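Local atomic coordinates of probable glutaminase ybaS (Escherichia coli, PDB entry 1U60), a protein that catalyses the hydrolysis of L-glutamine to L-glutamate and ammonium, as a member of the glutaminase family in the beta-lactamase clan. Residues A[140-145]-A[223-228]; A[152-157]-A[197-202]. All blocks are in the same frame, centred on the assembly; numbering follows the deposited sequence.

Contact 1: residues A[140-145]-A[223-228]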
# COMPACT_ATOMS: atom_id res chain seq x y z
N LEU A 140 10.93 23.29 -9.83
CA LEU A 140 12.28 23.01 -10.34
C LEU A 140 13.28 23.02 -9.18
O LEU A 140 14.13 22.15 -9.09
CB LEU A 140 12.67 24.01 -11.43
CG LEU A 140 14.08 23.86 -11.97
CD1 LEU A 140 14.28 22.47 -12.57
CD2 LEU A 140 14.38 24.95 -13.00
N HIS A 141 13.14 23.98 -8.27
CA HIS A 141 14.06 24.11 -7.14
C HIS A 141 13.98 22.90 -6.22
O HIS A 141 15.00 22.38 -5.81
CB HIS A 141 13.75 25.41 -6.39
CG HIS A 141 14.72 25.71 -5.30
ND1 HIS A 141 16.01 26.11 -5.55
CD2 HIS A 141 14.59 25.62 -3.96
CE1 HIS A 141 16.63 26.31 -4.40
NE2 HIS A 141 15.80 26.00 -3.42
N ILE A 142 12.78 22.45 -5.89
CA ILE A 142 12.70 21.26 -5.03
C ILE A 142 13.25 20.01 -5.69
O ILE A 142 13.92 19.19 -5.00
CB ILE A 142 11.31 21.04 -4.42
CG1 ILE A 142 11.51 20.26 -3.12
CG2 ILE A 142 10.34 20.35 -5.37
CD1 ILE A 142 10.21 20.05 -2.36
N GLN A 143 13.04 19.84 -7.00
CA GLN A 143 13.68 18.72 -7.72
C GLN A 143 15.22 18.78 -7.57
O GLN A 143 15.86 17.81 -7.27
CB GLN A 143 13.32 18.69 -9.21
CG GLN A 143 11.90 18.45 -9.59
CD GLN A 143 11.72 18.25 -11.08
OE1 GLN A 143 12.70 18.18 -11.84
NE2 GLN A 143 10.47 18.21 -11.51
N GLN A 144 15.80 19.97 -7.75
CA GLN A 144 17.23 20.14 -7.59
C GLN A 144 17.69 19.90 -6.15
O GLN A 144 18.73 19.26 -5.91
CB GLN A 144 17.67 21.53 -8.09
CG GLN A 144 17.43 21.75 -9.60
CD GLN A 144 17.59 23.20 -10.04
OE1 GLN A 144 17.49 24.14 -9.23
NE2 GLN A 144 17.76 23.40 -11.37
N GLN A 145 16.90 20.35 -5.17
CA GLN A 145 17.22 20.12 -3.78
C GLN A 145 17.19 18.65 -3.40
O GLN A 145 18.02 18.21 -2.64
CB GLN A 145 16.25 20.87 -2.89
CG GLN A 145 16.41 22.35 -2.88
CD GLN A 145 15.37 23.01 -1.95
OE1 GLN A 145 14.14 22.93 -2.21
NE2 GLN A 145 15.84 23.67 -0.90
N LYS A 223 21.88 18.95 3.60
CA LYS A 223 20.88 20.02 3.70
C LYS A 223 19.51 19.42 3.97
O LYS A 223 19.09 18.49 3.25
CB LYS A 223 20.80 20.81 2.42
CG LYS A 223 19.92 22.08 2.51
CD LYS A 223 20.37 23.14 1.48
CE LYS A 223 19.75 24.49 1.81
NZ LYS A 223 19.26 25.22 0.59
N ARG A 224 18.81 19.95 4.98
CA ARG A 224 17.44 19.54 5.22
C ARG A 224 16.54 20.21 4.22
O ARG A 224 16.46 21.43 4.18
CB ARG A 224 16.94 19.86 6.64
CG ARG A 224 15.46 19.43 6.76
CD ARG A 224 14.89 19.39 8.15
NE ARG A 224 15.57 18.43 8.97
CZ ARG A 224 15.34 17.14 8.95
NH1 ARG A 224 14.45 16.61 8.10
NH2 ARG A 224 16.02 16.33 9.72
N VAL A 225 15.89 19.41 3.37
CA VAL A 225 14.98 19.89 2.33
C VAL A 225 13.53 19.74 2.79
O VAL A 225 12.73 20.57 2.49
CB VAL A 225 15.17 19.06 1.04
CG1 VAL A 225 14.25 19.49 -0.08
CG2 VAL A 225 16.56 19.09 0.60
N LEU A 226 13.20 18.62 3.44
CA LEU A 226 11.85 18.37 3.92
C LEU A 226 11.79 18.19 5.44
O LEU A 226 12.74 17.72 6.03
CB LEU A 226 11.32 17.08 3.27
CG LEU A 226 11.49 16.97 1.76
CD1 LEU A 226 11.00 15.57 1.30
CD2 LEU A 226 10.74 18.09 1.00
N GLN A 227 10.63 18.44 6.04
CA GLN A 227 10.43 18.11 7.43
C GLN A 227 10.35 16.61 7.55
O GLN A 227 9.64 15.99 6.77
CB GLN A 227 9.15 18.71 7.97
CG GLN A 227 9.17 20.22 7.96
CD GLN A 227 7.77 20.79 8.15
OE1 GLN A 227 7.16 21.32 7.19
NE2 GLN A 227 7.25 20.62 9.35
N ALA A 228 11.03 16.05 8.53
CA ALA A 228 10.99 14.62 8.76
C ALA A 228 9.57 14.06 8.85
O ALA A 228 9.29 12.95 8.34
CB ALA A 228 11.79 14.29 10.02
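Val225 lays both of its methyl groups against the last turns of helix 132-147, where they overlap the side chain and carbonyl of Gln145. The contact packs a short beta hairpin, built from strands 217-218 and 223-224, and the turn that leaves it onto the helical part of the beta-lactamase-like glutaminase fold. With chi1 at 180°, CG1 of Val225 stands opposite the backbone N and CG2 beside it, and both branches touch Gln145. CG1 lies 3.7 Å from CB of Gln145 and also comes near the amide CD and OE1. CG2 touches the same CB and lies 3.7 Å from the carbonyl O of Gln145, an oxygen that accepts a hydrogen bond from Asn218 in the same hairpin. One turn back along the helix, Ile142 sends its extended CG1-CD1 arm across Leu226 at about a right angle, and CD1 meets Leu226 CD2 at 3.9 Å. Helix 68-80 borders this buried end, with Leu75 against Ile142 and Ala74 against Leu226. The outer end is polar and looser: Lys223 extends from the exposed strand toward the Gln145 amide, its NZ 4.0 Å from NE2 with no hydrogen bond between them. Beyond Val225 the turn is braced from within, as Arg224 NH1, which also bonds Gly215 O, donates at 2.9 Å to Leu226 O, an acceptor at the guanidinium edge and in its plane.

Contact 2: residues A[152-157]-A[197-202]. With EDO (1,2-ethanediol), chain I.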
# COMPACT_ATOMS: atom_id res chain seq x y z
N ALA A 152 17.56 19.68 -14.66
CA ALA A 152 17.18 20.84 -15.46
C ALA A 152 16.22 20.46 -16.58
O ALA A 152 16.23 19.35 -17.06
CB ALA A 152 18.44 21.50 -16.05
N LEU A 153 15.35 21.40 -16.93
CA LEU A 153 14.38 21.20 -18.00
C LEU A 153 15.11 20.93 -19.35
O LEU A 153 16.08 21.62 -19.69
CB LEU A 153 13.47 22.44 -18.09
CG LEU A 153 12.30 22.36 -19.07
CD1 LEU A 153 11.17 21.72 -18.48
CD2 LEU A 153 11.90 23.75 -19.48
N SER A 154 14.68 19.87 -20.04
CA SER A 154 14.97 19.64 -21.45
C SER A 154 13.98 20.41 -22.33
O SER A 154 12.80 20.05 -22.41
CB SER A 154 14.85 18.17 -21.81
OG SER A 154 15.00 17.96 -23.22
N ASP A 155 14.50 21.41 -23.07
CA ASP A 155 13.65 22.14 -24.02
C ASP A 155 13.00 21.24 -25.02
O ASP A 155 11.83 21.43 -25.36
CB ASP A 155 14.43 23.23 -24.78
CG ASP A 155 14.89 24.37 -23.89
OD1 ASP A 155 14.38 24.53 -22.74
OD2 ASP A 155 15.79 25.12 -24.25
N GLU A 156 13.75 20.28 -25.55
CA GLU A 156 13.24 19.35 -26.54
C GLU A 156 12.10 18.52 -25.97
O GLU A 156 11.03 18.41 -26.60
CB GLU A 156 14.33 18.43 -27.08
CG GLU A 156 13.76 17.48 -28.14
CD GLU A 156 14.79 16.61 -28.82
OE1 GLU A 156 15.98 16.62 -28.43
OE2 GLU A 156 14.35 15.85 -29.70
N VAL A 157 12.31 17.95 -24.78
CA VAL A 157 11.25 17.10 -24.19
C VAL A 157 10.03 17.95 -23.88
O VAL A 157 8.91 17.53 -24.17
CB VAL A 157 11.72 16.41 -22.91
CG1 VAL A 157 10.55 15.69 -22.20
CG2 VAL A 157 12.83 15.43 -23.24
N SER A 197 9.52 17.07 -17.61
CA SER A 197 10.42 17.26 -18.72
C SER A 197 11.84 17.61 -18.31
O SER A 197 12.64 17.92 -19.15
CB SER A 197 9.86 18.33 -19.71
OG SER A 197 8.59 17.94 -20.22
N THR A 198 12.19 17.49 -17.03
CA THR A 198 13.59 17.60 -16.61
C THR A 198 14.32 16.27 -16.82
O THR A 198 13.68 15.22 -16.97
CB THR A 198 13.63 18.02 -15.14
OG1 THR A 198 12.94 17.03 -14.37
CG2 THR A 198 12.94 19.35 -14.91
N LEU A 199 15.64 16.34 -16.84
CA LEU A 199 16.50 15.18 -17.00
C LEU A 199 17.34 14.93 -15.77
O LEU A 199 17.84 15.87 -15.15
CB LEU A 199 17.44 15.40 -18.18
CG LEU A 199 16.82 15.75 -19.54
CD1 LEU A 199 17.89 15.76 -20.62
CD2 LEU A 199 15.76 14.75 -19.96
N LEU A 200 17.43 13.66 -15.36
CA LEU A 200 18.34 13.28 -14.29
C LEU A 200 18.95 11.92 -14.54
O LEU A 200 18.43 11.14 -15.35
CB LEU A 200 17.61 13.30 -12.94
CG LEU A 200 16.80 12.06 -12.56
CD1 LEU A 200 16.30 12.28 -11.12
CD2 LEU A 200 15.65 11.72 -13.59
N ASN A 201 20.07 11.60 -13.87
CA ASN A 201 20.69 10.31 -14.03
C ASN A 201 20.35 9.38 -12.88
O ASN A 201 19.60 9.74 -11.96
CB ASN A 201 22.19 10.38 -14.26
CG ASN A 201 22.93 10.99 -13.15
OD1 ASN A 201 22.61 10.78 -11.96
ND2 ASN A 201 23.97 11.79 -13.51
N THR A 202 20.87 8.18 -12.94
CA THR A 202 20.45 7.17 -11.97
C THR A 202 20.94 7.52 -10.56
O THR A 202 20.28 7.18 -9.57
CB THR A 202 20.92 5.82 -12.42
OG1 THR A 202 20.27 5.49 -13.67
CG2 THR A 202 20.48 4.68 -11.47
C1 EDO I . 27.49 11.17 -11.29
O1 EDO I . 27.17 10.41 -12.49
C2 EDO I . 26.27 11.90 -10.72
O2 EDO I . 25.83 13.04 -11.47
O HOH W 1 19.55 17.61 -16.22
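Ser197 fits its CB between Leu153 and Val157, the tight end of a short antiparallel pairing in which strand 152-153 forms an edge of a three-stranded sheet and strand 198-200 its middle. CD1 of Leu153 approaches that CB to 3.8 Å. From the first turn of helix 155-162, CG1 of Val157 lies 3.6 Å from Ser197 OG, whose polar partner is the carbonyl O of Thr193. Glu161, a predicted substrate-binding residue, also packs on Ser197, so this end of the contact adjoins the probable active site.

Two backbone bonds join the segments: Ser154 N donates to Ser197 O at 3.0 Å, and Leu199 N to Ala152 O. Between them Leu153 and Thr198 form a non-hydrogen-bonded pair with CA atoms only 3.9 Å apart, and the CA of Thr198 makes a C-H...O contact with Ala152 O. Ser154 serves as N-cap of helix 155-162: a chi1 of 174° turns its OG toward the start of the helix, where it accepts from Val157 N at 3.1 Å in a nearly straight bond (168°). The CB of the same serine rests 3.9 Å from CG of Leu199.

On the exposed, solvent side of the contact, at Ala152, a water bridges the two strands, accepting weakly from Ala152 N and donating to Leu199 O. Farther along, the chain passes to Asn201, N-cap of the next helix, whose OD1 accepts from Glu204 N, while its ND2 donates to O2 of a 1,2-ethanediol, probably from the crystallisation liquor, at 3.0 Å.

Overall arrangement
From the N terminus, the chain passes strands 42-47 and 52-56 and several helices before helix 132-147, which supplies the first half of contact 1. Strand 152-153 and helix 155-162 follow directly and begin contact 2. That contact closes first, when strand 198-200 returns after two further helices; contact 1 closes later, after helix 202-213, with the second strand of the hairpin and the turn that follows. The smaller loop therefore lies wholly within the larger. Their centres are 18 Å apart, yet helix 132-147 joins them: Gln143 OE1 probably hydrogen-bonds Thr198 OG1, tying the helix that the hairpin packs against to the small three-stranded sheet.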